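Local structure of bifunctional GH43-CE protein (Bacteroides eggerthii, 6MLY) at residues I522-A525 / G531-L534; R587-A592 / E697-G702; A596-V601 / A634-T639; G630-S635 / A713-I718; G642-T647 / T652-G657. The protein probably joins a family 43 glycoside hydrolase, likely a xylan 1,4-beta-xylosidase, to a carbohydrate esterase for breaking down arabinoxylans. All coordinates share one frame; numbering follows the deposited sequence.

Overall arrangement
Along the chain, contact 1 comes first, a hairpin at the border of the mixed sheet of the C-terminal esterase part. Its His532 reaches Asp600 on helix 596-610, the first helix of contact 3. Contacts 2 to 5 all belong to the esterase, and the chain between the two segments of contact 2 holds contacts 3 and 5. Contacts 3 and 4 share helix 629-639 and lie closest, their centres about 7 Å apart; contact 5, its centre about 11 Å from that of contact 3, follows that helix as a small surface hairpin. Contacts 1 and 5 stand about 21 Å apart between centres. Two hairpins and three helix or loop contacts thus surround the mainly parallel sheet of a probable alpha/beta-hydrolase fold.

Contact 1: I522-A525 / G531-L534; sequences ICYA and GHKL
Ile522 and Leu534 face each other as an antiparallel hydrogen-bonded pair: Ile522 N donates to Leu534 O at 2.9 Å, and Leu534 N donates back to Ile522 O, also at 2.9 Å. Cys523 and Lys533 follow as a non-hydrogen-bonded pair. The chain then turns, yet Tyr524 N still finds His532 O at 3.3 Å. This carbonyl oxygen also lies over one face of the Tyr524 ring. Tyr524 CG sits between the backbone N and the carbonyl carbon (chi1 59°), which lays the ring over the partner segment, and its OH hydrogen-bonds to Asn585 O, a task that suits tyrosine. His532 has both nitrogens engaged, ND1 by Asp527 and NE2 by Asp600. Leucine suits its buried place because its branched end is apolar, Leu534 CD2 meeting Tyr524 CB at 3.5 Å and CD1 meeting Ile522 CB. Exchanging Tyr524 for an alanine would probably leave Asn585 O without its phenol partner and open a gap beside Leu534. Strand 533-537 pairs on with strand 579-584, antiparallel, joining the hairpin to the mixed sheet, while Ala604 and Phe607 of helix 596-610 pack on Tyr524.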
loop_
_atom_site.group_PDB
_atom_site.type_symbol
_atom_site.label_atom_id
_atom_site.label_comp_id
_atom_site.label_asym_id
_atom_site.label_seq_id
_atom_site.Cartn_x
_atom_site.Cartn_y
_atom_site.Cartn_z
ATOM N N ILE A 522 -2.584 11.321 -5.698
ATOM C CA ILE A 522 -3.743 12.158 -5.398
ATOM C C ILE A 522 -4.144 12.866 -6.698
ATOM O O ILE A 522 -3.282 13.357 -7.419
ATOM C CB ILE A 522 -3.426 13.169 -4.273
ATOM C CG1 ILE A 522 -3.124 12.479 -2.937
ATOM C CG2 ILE A 522 -4.537 14.202 -4.133
ATOM C CD1 ILE A 522 -4.350 12.063 -2.153
ATOM N N CYS A 523 -5.451 12.906 -6.981
ATOM C CA CYS A 523 -6.000 13.581 -8.162
ATOM C C CYS A 523 -6.247 15.060 -7.827
ATOM O O CYS A 523 -6.982 15.370 -6.892
ATOM C CB CYS A 523 -7.297 12.921 -8.620
ATOM S SG CYS A 523 -7.369 11.135 -8.307
ATOM N N TYR A 524 -5.621 15.968 -8.583
ATOM C CA TYR A 524 -5.761 17.416 -8.325
ATOM C C TYR A 524 -6.862 18.012 -9.213
ATOM O O TYR A 524 -7.370 19.096 -8.919
ATOM C CB TYR A 524 -4.415 18.138 -8.450
ATOM C CG TYR A 524 -3.716 18.031 -9.781
ATOM C CD1 TYR A 524 -4.112 18.800 -10.863
ATOM C CD2 TYR A 524 -2.624 17.194 -9.947
ATOM C CE1 TYR A 524 -3.459 18.722 -12.083
ATOM C CE2 TYR A 524 -1.955 17.111 -11.157
ATOM C CZ TYR A 524 -2.373 17.877 -12.231
ATOM O OH TYR A 524 -1.716 17.791 -13.426
ATOM N N ALA A 525 -7.209 17.305 -10.297
ATOM C CA ALA A 525 -8.470 17.490 -11.013
ATOM C C ALA A 525 -9.432 16.378 -10.580
ATOM O O ALA A 525 -9.038 15.493 -9.813
ATOM C CB ALA A 525 -8.228 17.465 -12.501
ATOM N N GLY A 531 -2.061 11.888 -15.896
ATOM C CA GLY A 531 -1.593 13.224 -16.196
ATOM C C GLY A 531 -1.958 14.221 -15.106
ATOM O O GLY A 531 -1.256 15.225 -14.938
ATOM N N HIS A 532 -3.043 13.946 -14.363
ATOM C CA HIS A 532 -3.536 14.861 -13.337
ATOM C C HIS A 532 -3.362 14.271 -11.930
ATOM O O HIS A 532 -4.261 14.365 -11.109
ATOM C CB HIS A 532 -4.988 15.250 -13.632
ATOM C CG HIS A 532 -5.161 16.026 -14.895
ATOM N ND1 HIS A 532 -6.292 15.913 -15.680
ATOM C CD2 HIS A 532 -4.359 16.917 -15.517
ATOM C CE1 HIS A 532 -6.181 16.711 -16.724
ATOM N NE2 HIS A 532 -5.005 17.331 -16.651
ATOM N N LYS A 533 -2.169 13.741 -11.647
ATOM C CA LYS A 533 -1.849 13.107 -10.369
ATOM C C LYS A 533 -0.635 13.785 -9.726
ATOM O O LYS A 533 0.325 14.108 -10.422
ATOM C CB LYS A 533 -1.548 11.627 -10.607
ATOM C CG LYS A 533 -2.771 10.753 -10.811
ATOM C CD LYS A 533 -3.490 10.459 -9.515
ATOM C CE LYS A 533 -4.742 9.630 -9.708
ATOM N NZ LYS A 533 -4.430 8.300 -10.279
ATOM N N LEU A 534 -0.674 13.967 -8.398
ATOM C CA LEU A 534 0.463 14.535 -7.640
ATOM C C LEU A 534 0.696 13.732 -6.354
ATOM O O LEU A 534 -0.205 13.037 -5.874
ATOM C CB LEU A 534 0.214 16.019 -7.335
ATOM C CG LEU A 534 -1.038 16.362 -6.523
ATOM C CD1 LEU A 534 -0.875 16.004 -5.049
ATOM C CD2 LEU A 534 -1.372 17.843 -6.658
#

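Contact 2: R587-A592 / E697-G702; sequences RSSGDA and EAALIG
Ser589 O and Ala699 O, one from each segment, both accept hydrogen bonds from NZ of Lys593, so a single ammonium group grips the loop and the helix together. Between them the contact is small and close: Ser589 CB lies 3.6 Å from Ala699 O and 3.8 Å from Leu700 CA. Ser589 OG lies between the backbone N and the carbonyl carbon (chi1 53°), on the side of Ala699 CB, 4.0 Å away, but its hydrogen bond goes to Trp557 O. Serine and alanine are small enough to let the two backbones come this near. The loop is shaped by its own bonds. Gly590 N donates to Ser588 OG at 3.1 Å, almost straight at 169°, forming an ST turn, and Ser588 N reaches the anti lone pair of Asp591 OD2 at 2.9 Å. Gly702, at positive phi, takes the chain out of helix 696-701. No hydrogen bond runs directly between the segments; Lys593 provides a polar link between them, and the carbonyls at this C-terminal helix turn would probably stabilise its positive charge.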
loop_
_atom_site.group_PDB
_atom_site.type_symbol
_atom_site.label_atom_id
_atom_site.label_comp_id
_atom_site.label_asym_id
_atom_site.label_seq_id
_atom_site.Cartn_x
_atom_site.Cartn_y
_atom_site.Cartn_z
ATOM N N ARG A 587 -0.137 16.365 -18.349
ATOM C CA ARG A 587 -0.515 15.604 -19.537
ATOM C C ARG A 587 0.610 15.694 -20.576
ATOM O O ARG A 587 1.160 16.771 -20.813
ATOM C CB ARG A 587 -1.839 16.124 -20.108
ATOM C CG ARG A 587 -3.051 15.830 -19.234
ATOM C CD ARG A 587 -4.307 16.495 -19.760
ATOM N NE ARG A 587 -4.272 17.940 -19.599
ATOM C CZ ARG A 587 -5.121 18.788 -20.170
ATOM N NH1 ARG A 587 -5.986 18.355 -21.072
ATOM N NH2 ARG A 587 -5.101 20.066 -19.834
ATOM N N SER A 588 0.943 14.551 -21.187
ATOM C CA SER A 588 1.983 14.474 -22.212
ATOM C C SER A 588 1.526 15.202 -23.481
ATOM O O SER A 588 0.339 15.466 -23.669
ATOM C CB SER A 588 2.356 13.045 -22.517
ATOM O OG SER A 588 3.130 12.969 -23.706
ATOM N N SER A 589 2.493 15.502 -24.353
ATOM C CA SER A 589 2.235 16.135 -25.642
ATOM C C SER A 589 1.464 15.176 -26.560
ATOM O O SER A 589 0.862 15.612 -27.540
ATOM C CB SER A 589 3.512 16.625 -26.286
ATOM O OG SER A 589 4.480 15.591 -26.367
ATOM N N GLY A 590 1.501 13.874 -26.241
ATOM C CA GLY A 590 0.679 12.856 -26.901
ATOM C C GLY A 590 -0.781 12.952 -26.485
ATOM O O GLY A 590 -1.675 12.825 -27.318
ATOM N N ASP A 591 -1.007 13.183 -25.185
ATOM C CA ASP A 591 -2.341 13.275 -24.581
ATOM C C ASP A 591 -3.072 14.515 -25.109
ATOM O O ASP A 591 -4.116 14.394 -25.752
ATOM C CB ASP A 591 -2.253 13.314 -23.053
ATOM C CG ASP A 591 -1.622 12.072 -22.450
ATOM O OD1 ASP A 591 -2.240 10.990 -22.565
ATOM O OD2 ASP A 591 -0.521 12.195 -21.875
ATOM N N ALA A 592 -2.514 15.698 -24.818
ATOM C CA ALA A 592 -3.048 16.987 -25.271
ATOM C C ALA A 592 -1.896 17.841 -25.813
ATOM O O ALA A 592 -0.746 17.408 -25.798
ATOM C CB ALA A 592 -3.770 17.672 -24.134
ATOM N N GLU A 697 9.272 20.142 -29.209
ATOM C CA GLU A 697 8.468 21.372 -29.191
ATOM C C GLU A 697 7.397 21.319 -30.291
ATOM O O GLU A 697 6.292 21.828 -30.094
ATOM C CB GLU A 697 9.343 22.628 -29.312
ATOM C CG GLU A 697 10.378 22.596 -30.423
ATOM C CD GLU A 697 11.806 22.373 -29.947
ATOM O OE1 GLU A 697 12.062 21.321 -29.314
ATOM O OE2 GLU A 697 12.662 23.269 -30.197
ATOM N N ALA A 698 7.729 20.703 -31.433
ATOM C CA ALA A 698 6.786 20.505 -32.542
ATOM C C ALA A 698 5.626 19.593 -32.100
ATOM O O ALA A 698 4.466 19.808 -32.485
ATOM C CB ALA A 698 7.514 19.934 -33.735
ATOM N N ALA A 699 5.945 18.571 -31.297
ATOM C CA ALA A 699 4.952 17.667 -30.736
ATOM C C ALA A 699 4.109 18.399 -29.683
ATOM O O ALA A 699 2.930 18.105 -29.540
ATOM C CB ALA A 699 5.626 16.451 -30.146
ATOM N N LEU A 700 4.724 19.333 -28.950
ATOM C CA LEU A 700 4.082 20.005 -27.814
ATOM C C LEU A 700 2.985 20.960 -28.296
ATOM O O LEU A 700 1.977 21.123 -27.626
ATOM C CB LEU A 700 5.141 20.758 -27.004
ATOM C CG LEU A 700 4.607 21.630 -25.867
ATOM C CD1 LEU A 700 3.988 20.771 -24.773
ATOM C CD2 LEU A 700 5.710 22.528 -25.309
ATOM N N ILE A 701 3.206 21.616 -29.436
ATOM C CA ILE A 701 2.256 22.592 -29.973
ATOM C C ILE A 701 1.330 21.900 -30.977
ATOM O O ILE A 701 0.318 22.467 -31.368
ATOM C CB ILE A 701 2.986 23.794 -30.611
ATOM C CG1 ILE A 701 3.698 23.412 -31.913
ATOM C CG2 ILE A 701 3.935 24.433 -29.607
ATOM C CD1 ILE A 701 4.267 24.583 -32.672
ATOM N N GLY A 702 1.697 20.688 -31.403
ATOM C CA GLY A 702 0.972 19.992 -32.450
ATOM C C GLY A 702 0.985 20.800 -33.734
ATOM O O GLY A 702 -0.060 21.200 -34.239
#

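Contact 3: A596-V601 / A634-T639; sequences AQINDV and ASLAGT. With NA (sodium ion), chain H.
Two helices of the alpha/beta-hydrolase domain meet here, Ile598 and Val601 of helix 596-610 packing on Leu636 and Ala637 of helix 629-639. Ile598 CG1 stands anti to the backbone N (chi1 -174°), which sends the branch toward Leu636 CD2 at 3.9 Å, the two side chains crossing at about a right angle. Ile598 CD1 reaches over the backbone to Ala637 N, 3.8 Å away. Ala637 CB fits between Ile598 CD1 and Val601 CG1, 4.1 Å from the latter, and its small methyl lets the longer Ile598 in. The axes cross at -68° and approach to 10.0 Å, a separation bridged by branched apolar side chains. Helix 629-639 starts at what is probably the nucleophile elbow of the fold, and Val601 and Ala634 both rest on Ile624 of strand 621-627, which leads into it. At the far end, Thr639 O coordinates the sodium ion at 2.4 Å, alongside Tyr720 O, Asp722 OD1 and Asp725 OD2. The side chain of Thr639 turns elsewhere, its OG1 hydrogen-bonding to Pro717 O.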
loop_
_atom_site.group_PDB
_atom_site.type_symbol
_atom_site.label_atom_id
_atom_site.label_comp_id
_atom_site.label_asym_id
_atom_site.label_seq_id
_atom_site.Cartn_x
_atom_site.Cartn_y
_atom_site.Cartn_z
ATOM N N ALA A 596 -2.155 22.797 -22.614
ATOM C CA ALA A 596 -2.571 21.760 -21.651
ATOM C C ALA A 596 -1.581 21.669 -20.481
ATOM O O ALA A 596 -1.989 21.567 -19.322
ATOM C CB ALA A 596 -2.690 20.432 -22.355
ATOM N N GLN A 597 -0.280 21.735 -20.800
ATOM C CA GLN A 597 0.808 21.438 -19.860
ATOM C C GLN A 597 0.874 22.506 -18.758
ATOM O O GLN A 597 1.115 22.180 -17.598
ATOM C CB GLN A 597 2.141 21.322 -20.602
ATOM C CG GLN A 597 2.296 20.032 -21.399
ATOM C CD GLN A 597 1.281 19.880 -22.509
ATOM O OE1 GLN A 597 0.803 20.857 -23.082
ATOM N NE2 GLN A 597 0.939 18.641 -22.821
ATOM N N ILE A 598 0.657 23.772 -19.125
ATOM C CA ILE A 598 0.709 24.891 -18.167
ATOM C C ILE A 598 -0.630 24.967 -17.416
ATOM O O ILE A 598 -0.656 25.266 -16.219
ATOM C CB ILE A 598 1.112 26.223 -18.856
ATOM C CG1 ILE A 598 1.308 27.358 -17.846
ATOM C CG2 ILE A 598 0.131 26.628 -19.950
ATOM C CD1 ILE A 598 2.375 27.102 -16.809
ATOM N N ASN A 599 -1.724 24.667 -18.134
ATOM C CA ASN A 599 -3.088 24.518 -17.577
ATOM C C ASN A 599 -3.099 23.518 -16.410
ATOM O O ASN A 599 -3.848 23.694 -15.445
ATOM C CB ASN A 599 -4.094 24.070 -18.644
ATOM C CG ASN A 599 -4.534 25.180 -19.575
ATOM O OD1 ASN A 599 -4.018 26.294 -19.522
ATOM N ND2 ASN A 599 -5.491 24.883 -20.440
ATOM N N ASP A 600 -2.275 22.470 -16.512
ATOM C CA ASP A 600 -2.203 21.440 -15.492
ATOM C C ASP A 600 -1.449 21.979 -14.274
ATOM O O ASP A 600 -1.902 21.816 -13.143
ATOM C CB ASP A 600 -1.573 20.153 -16.036
ATOM C CG ASP A 600 -2.484 19.350 -16.955
ATOM O OD1 ASP A 600 -3.669 19.724 -17.098
ATOM O OD2 ASP A 600 -1.996 18.364 -17.537
ATOM N N VAL A 601 -0.303 22.618 -14.519
ATOM C CA VAL A 601 0.548 23.140 -13.449
ATOM C C VAL A 601 -0.282 24.078 -12.567
ATOM O O VAL A 601 -0.309 23.928 -11.346
ATOM C CB VAL A 601 1.794 23.849 -14.011
ATOM C CG1 VAL A 601 2.566 24.592 -12.930
ATOM C CG2 VAL A 601 2.699 22.862 -14.729
ATOM N N ALA A 634 7.812 25.412 -14.926
ATOM C CA ALA A 634 7.987 26.140 -13.667
ATOM C C ALA A 634 8.250 27.626 -13.951
ATOM O O ALA A 634 7.713 28.500 -13.271
ATOM C CB ALA A 634 9.108 25.526 -12.867
ATOM N N SER A 635 9.078 27.906 -14.962
ATOM C CA SER A 635 9.417 29.278 -15.345
ATOM C C SER A 635 8.175 30.006 -15.876
ATOM O O SER A 635 7.850 31.097 -15.404
ATOM C CB SER A 635 10.540 29.297 -16.347
ATOM O OG SER A 635 11.741 28.810 -15.765
ATOM N N LEU A 636 7.492 29.376 -16.843
ATOM C CA LEU A 636 6.294 29.923 -17.498
ATOM C C LEU A 636 5.203 30.183 -16.452
ATOM O O LEU A 636 4.436 31.131 -16.585
ATOM C CB LEU A 636 5.815 28.934 -18.569
ATOM C CG LEU A 636 4.679 29.417 -19.469
ATOM C CD1 LEU A 636 5.146 30.553 -20.363
ATOM C CD2 LEU A 636 4.133 28.279 -20.314
ATOM N N ALA A 637 5.145 29.319 -15.426
ATOM C CA ALA A 637 4.289 29.502 -14.256
ATOM C C ALA A 637 4.712 30.757 -13.483
ATOM O O ALA A 637 3.865 31.529 -13.053
ATOM C CB ALA A 637 4.351 28.278 -13.380
ATOM N N GLY A 638 6.031 30.940 -13.319
ATOM C CA GLY A 638 6.639 32.095 -12.631
ATOM C C GLY A 638 6.250 33.439 -13.235
ATOM O O GLY A 638 5.905 34.376 -12.508
ATOM N N THR A 639 6.291 33.542 -14.566
ATOM C CA THR A 639 6.114 34.836 -15.221
ATOM C C THR A 639 4.627 35.134 -15.470
ATOM O O THR A 639 4.289 36.278 -15.805
ATOM C CB THR A 639 6.956 34.957 -16.503
ATOM O OG1 THR A 639 6.513 34.019 -17.481
ATOM C CG2 THR A 639 8.433 34.742 -16.261
HETATM NA NA NA H . 4.022 38.673 -15.645
#

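Contact 4: G630-S635 / A713-I718; sequences GGHLAS and ALLNPI
The imidazole of His632 meets Leu715 at about a right angle, with the carbonyl oxygen of Leu715 at the ring edge. His632 NE2 donates to Leu715 O at 2.8 Å, a bent bond of 141° whose acceptor sits somewhat out of the ring plane, and Leu715 CD1 lies beside the same nitrogen. His632 reaches this far because CG is anti to the backbone N (chi1 166°), which carries the ring off the helix; the Trp557 ring meets it at a steep angle. With a leucine at this position the Leu715 carbonyl would probably lose its imidazole donor and its loop be less firmly fixed. One turn further along helix 629-639, Ser635 takes the ring of Pro717 against its CB, 3.9 Å from Pro717 CG. Serine suits the spot by being small and by turning its hydroxyl back: Ser635 OG donates to Gly631 O at 2.8 Å, and Ser635 N reaches that oxygen from the opposite face of its carbonyl plane. Phe747 of helix 741-752 packs on both Ser635 and Pro717, and Leu714 leans on strands 645-648 and 651-654.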
loop_
_atom_site.group_PDB
_atom_site.type_symbol
_atom_site.label_atom_id
_atom_site.label_comp_id
_atom_site.label_asym_id
_atom_site.label_seq_id
_atom_site.Cartn_x
_atom_site.Cartn_y
_atom_site.Cartn_z
ATOM N N GLY A 630 10.400 20.598 -17.198
ATOM C CA GLY A 630 9.902 20.908 -15.856
ATOM C C GLY A 630 10.348 22.281 -15.383
ATOM O O GLY A 630 9.632 22.939 -14.633
ATOM N N GLY A 631 11.548 22.690 -15.812
ATOM C CA GLY A 631 12.060 24.052 -15.640
ATOM C C GLY A 631 11.312 25.061 -16.500
ATOM O O GLY A 631 10.950 26.136 -16.025
ATOM N N HIS A 632 11.083 24.703 -17.770
ATOM C CA HIS A 632 10.274 25.494 -18.696
ATOM C C HIS A 632 8.904 25.814 -18.087
ATOM O O HIS A 632 8.492 26.972 -18.079
ATOM C CB HIS A 632 10.101 24.769 -20.038
ATOM C CG HIS A 632 9.022 25.352 -20.886
ATOM N ND1 HIS A 632 7.727 24.866 -20.867
ATOM C CD2 HIS A 632 9.030 26.383 -21.758
ATOM C CE1 HIS A 632 6.985 25.568 -21.697
ATOM N NE2 HIS A 632 7.762 26.508 -22.255
ATOM N N LEU A 633 8.202 24.779 -17.603
ATOM C CA LEU A 633 6.825 24.917 -17.113
ATOM C C LEU A 633 6.804 25.664 -15.771
ATOM O O LEU A 633 5.892 26.463 -15.517
ATOM C CB LEU A 633 6.185 23.529 -16.999
ATOM C CG LEU A 633 5.818 22.864 -18.326
ATOM C CD1 LEU A 633 5.486 21.391 -18.131
ATOM C CD2 LEU A 633 4.658 23.581 -18.997
ATOM N N ALA A 634 7.812 25.412 -14.926
ATOM C CA ALA A 634 7.987 26.140 -13.667
ATOM C C ALA A 634 8.250 27.626 -13.951
ATOM O O ALA A 634 7.713 28.500 -13.271
ATOM C CB ALA A 634 9.108 25.526 -12.867
ATOM N N SER A 635 9.078 27.906 -14.962
ATOM C CA SER A 635 9.417 29.278 -15.345
ATOM C C SER A 635 8.175 30.006 -15.876
ATOM O O SER A 635 7.850 31.097 -15.404
ATOM C CB SER A 635 10.540 29.297 -16.347
ATOM O OG SER A 635 11.741 28.810 -15.765
ATOM N N ALA A 713 6.329 31.790 -29.138
ATOM C CA ALA A 713 6.497 32.955 -28.268
ATOM C C ALA A 713 5.508 32.888 -27.096
ATOM O O ALA A 713 5.830 33.297 -25.979
ATOM C CB ALA A 713 6.322 34.229 -29.059
ATOM N N LEU A 714 4.304 32.370 -27.360
ATOM C CA LEU A 714 3.261 32.285 -26.346
ATOM C C LEU A 714 3.675 31.327 -25.223
ATOM O O LEU A 714 3.255 31.520 -24.084
ATOM C CB LEU A 714 1.943 31.845 -26.990
ATOM C CG LEU A 714 1.145 32.951 -27.679
ATOM C CD1 LEU A 714 -0.043 32.376 -28.431
ATOM C CD2 LEU A 714 0.684 34.002 -26.678
ATOM N N LEU A 715 4.481 30.303 -25.540
ATOM C CA LEU A 715 4.912 29.331 -24.518
ATOM C C LEU A 715 6.293 29.711 -23.966
ATOM O O LEU A 715 6.786 29.062 -23.044
ATOM C CB LEU A 715 4.872 27.899 -25.075
ATOM C CG LEU A 715 5.897 27.512 -26.145
ATOM C CD1 LEU A 715 7.231 27.102 -25.533
ATOM C CD2 LEU A 715 5.354 26.371 -26.994
ATOM N N ASN A 716 6.890 30.772 -24.518
ATOM C CA ASN A 716 8.141 31.352 -24.027
ATOM C C ASN A 716 7.865 32.161 -22.758
ATOM O O ASN A 716 7.129 33.145 -22.802
ATOM C CB ASN A 716 8.787 32.226 -25.106
ATOM C CG ASN A 716 10.118 32.821 -24.701
ATOM O OD1 ASN A 716 10.443 32.903 -23.519
ATOM N ND2 ASN A 716 10.894 33.245 -25.686
ATOM N N PRO A 717 8.455 31.794 -21.595
ATOM C CA PRO A 717 8.256 32.549 -20.356
ATOM C C PRO A 717 8.690 34.026 -20.417
ATOM O O PRO A 717 8.090 34.854 -19.736
ATOM C CB PRO A 717 9.116 31.817 -19.311
ATOM C CG PRO A 717 9.360 30.445 -19.894
ATOM C CD PRO A 717 9.320 30.623 -21.397
ATOM N N ILE A 718 9.720 34.334 -21.217
ATOM C CA ILE A 718 10.271 35.703 -21.344
ATOM C C ILE A 718 9.136 36.698 -21.640
ATOM O O ILE A 718 9.092 37.775 -21.061
ATOM C CB ILE A 718 11.402 35.766 -22.401
ATOM C CG1 ILE A 718 12.693 35.117 -21.888
ATOM C CG2 ILE A 718 11.640 37.195 -22.866
ATOM C CD1 ILE A 718 13.837 35.107 -22.885
#

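Contact 5: G642-T647 / T652-G657; sequences GVKSYT and TVDLEG
Tyr646, whose CB touches Leu655 CD1 at 4.4 Å, has its ring packed edge-to-face with that of Tyr720 and in contact with Leu714. The second flat group is the carboxylate of Asp654: with CG anti to the backbone N (chi1 -173°), Asp654 OD1 reaches forward to the backbone of the turn that follows and takes weak bonds from Glu656 N and, at 3.0 Å, from Gly657 N. Asp654 OD2 stays 4.4 Å from Lys644 NZ, beyond a salt bridge, though the opposite charges probably attract. The third is the carboxylate of Glu656, whose OE2 hydrogen-bonds to Ser667 OG. Between the backbones, Leu655 N donates to Lys644 O at 2.9 Å, an oxygen that Glu656 N also reaches weakly. Val653 N donates to Tyr646 O at 3.1 Å, nearly in line with the C=O, though the N-H is bent (143°). Thr647 and Thr652 form a non-hydrogen-bonded pair on the exposed face, where beta-branched, polar side chains suit a surface strand; Thr647 OG1 and Thr652 OG1 share a hydrogen bond of 2.9 Å. Val643 lies alongside Leu655, CG1 to CD1 at 3.8 Å. This hairpin of strands 645-648 and 651-654 rests on helix 709-714 through Leu714, with Leu655 packed on Ile598 of helix 596-610.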
loop_
_atom_site.group_PDB
_atom_site.type_symbol
_atom_site.label_atom_id
_atom_site.label_comp_id
_atom_site.label_asym_id
_atom_site.label_seq_id
_atom_site.Cartn_x
_atom_site.Cartn_y
_atom_site.Cartn_z
ATOM N N GLY A 642 -1.102 35.663 -12.408
ATOM C CA GLY A 642 -2.224 36.574 -12.561
ATOM C C GLY A 642 -2.652 36.736 -14.007
ATOM O O GLY A 642 -3.511 37.562 -14.300
ATOM N N VAL A 643 -2.075 35.931 -14.907
ATOM C CA VAL A 643 -2.387 36.003 -16.329
ATOM C C VAL A 643 -3.419 34.924 -16.675
ATOM O O VAL A 643 -3.162 33.728 -16.499
ATOM C CB VAL A 643 -1.117 35.847 -17.185
ATOM C CG1 VAL A 643 -1.428 35.963 -18.670
ATOM C CG2 VAL A 643 -0.044 36.844 -16.773
ATOM N N LYS A 644 -4.583 35.355 -17.175
ATOM C CA LYS A 644 -5.637 34.438 -17.579
ATOM C C LYS A 644 -5.370 33.975 -19.016
ATOM O O LYS A 644 -5.353 32.778 -19.281
ATOM C CB LYS A 644 -7.027 35.065 -17.434
ATOM C CG LYS A 644 -8.152 34.038 -17.314
ATOM C CD LYS A 644 -9.555 34.579 -17.521
ATOM C CE LYS A 644 -10.459 33.614 -18.258
ATOM N NZ LYS A 644 -9.980 33.352 -19.637
ATOM N N SER A 645 -5.157 34.926 -19.934
ATOM C CA SER A 645 -4.873 34.597 -21.337
ATOM C C SER A 645 -3.826 35.555 -21.919
ATOM O O SER A 645 -3.357 36.464 -21.239
ATOM C CB SER A 645 -6.136 34.596 -22.160
ATOM O OG SER A 645 -6.464 35.907 -22.585
ATOM N N TYR A 646 -3.456 35.309 -23.181
ATOM C CA TYR A 646 -2.565 36.181 -23.941
ATOM C C TYR A 646 -2.685 35.868 -25.439
ATOM O O TYR A 646 -3.053 34.762 -25.825
ATOM C CB TYR A 646 -1.120 36.034 -23.456
ATOM C CG TYR A 646 -0.266 37.257 -23.671
ATOM C CD1 TYR A 646 0.724 37.278 -24.637
ATOM C CD2 TYR A 646 -0.454 38.400 -22.911
ATOM C CE1 TYR A 646 1.510 38.402 -24.839
ATOM C CE2 TYR A 646 0.321 39.534 -23.103
ATOM C CZ TYR A 646 1.309 39.536 -24.071
ATOM O OH TYR A 646 2.080 40.648 -24.272
ATOM N N THR A 647 -2.360 36.867 -26.266
ATOM C CA THR A 647 -2.518 36.814 -27.717
ATOM C C THR A 647 -1.291 37.439 -28.383
ATOM O O THR A 647 -1.062 38.613 -28.206
ATOM C CB THR A 647 -3.781 37.566 -28.155
ATOM O OG1 THR A 647 -4.889 36.932 -27.520
ATOM C CG2 THR A 647 -3.994 37.585 -29.654
ATOM N N THR A 652 -4.362 33.103 -29.869
ATOM C CA THR A 652 -4.659 33.265 -28.435
ATOM C C THR A 652 -4.458 31.921 -27.723
ATOM O O THR A 652 -4.569 30.869 -28.347
ATOM C CB THR A 652 -6.088 33.784 -28.229
ATOM O OG1 THR A 652 -6.273 34.916 -29.079
ATOM C CG2 THR A 652 -6.388 34.162 -26.795
ATOM N N VAL A 653 -4.177 31.968 -26.414
ATOM C CA VAL A 653 -3.879 30.773 -25.624
ATOM C C VAL A 653 -4.309 31.000 -24.167
ATOM O O VAL A 653 -3.735 31.825 -23.467
ATOM C CB VAL A 653 -2.384 30.410 -25.726
ATOM C CG1 VAL A 653 -1.483 31.517 -25.202
ATOM C CG2 VAL A 653 -2.060 29.104 -25.028
ATOM N N ASP A 654 -5.330 30.258 -23.727
ATOM C CA ASP A 654 -5.797 30.251 -22.339
ATOM C C ASP A 654 -4.685 29.668 -21.453
ATOM O O ASP A 654 -4.346 28.494 -21.572
ATOM C CB ASP A 654 -7.101 29.450 -22.225
ATOM C CG ASP A 654 -7.784 29.486 -20.867
ATOM O OD1 ASP A 654 -7.095 29.769 -19.862
ATOM O OD2 ASP A 654 -9.007 29.222 -20.825
ATOM N N LEU A 655 -4.138 30.489 -20.550
ATOM C CA LEU A 655 -2.938 30.119 -19.791
ATOM C C LEU A 655 -3.286 29.507 -18.428
ATOM O O LEU A 655 -2.443 28.819 -17.860
ATOM C CB LEU A 655 -2.034 31.345 -19.618
ATOM C CG LEU A 655 -1.065 31.611 -20.769
ATOM C CD1 LEU A 655 -0.264 32.879 -20.514
ATOM C CD2 LEU A 655 -0.132 30.428 -20.993
ATOM N N GLU A 656 -4.488 29.761 -17.893
ATOM C CA GLU A 656 -4.838 29.209 -16.576
ATOM C C GLU A 656 -5.635 27.906 -16.737
ATOM O O GLU A 656 -5.245 26.884 -16.178
ATOM C CB GLU A 656 -5.563 30.229 -15.695
ATOM C CG GLU A 656 -5.500 29.846 -14.225
ATOM C CD GLU A 656 -6.040 30.856 -13.228
ATOM O OE1 GLU A 656 -6.770 31.776 -13.650
ATOM O OE2 GLU A 656 -5.727 30.714 -12.027
ATOM N N GLY A 657 -6.748 27.963 -17.479
ATOM C CA GLY A 657 -7.529 26.779 -17.862
ATOM C C GLY A 657 -8.687 26.512 -16.914
ATOM O O GLY A 657 -8.991 27.331 -16.047
#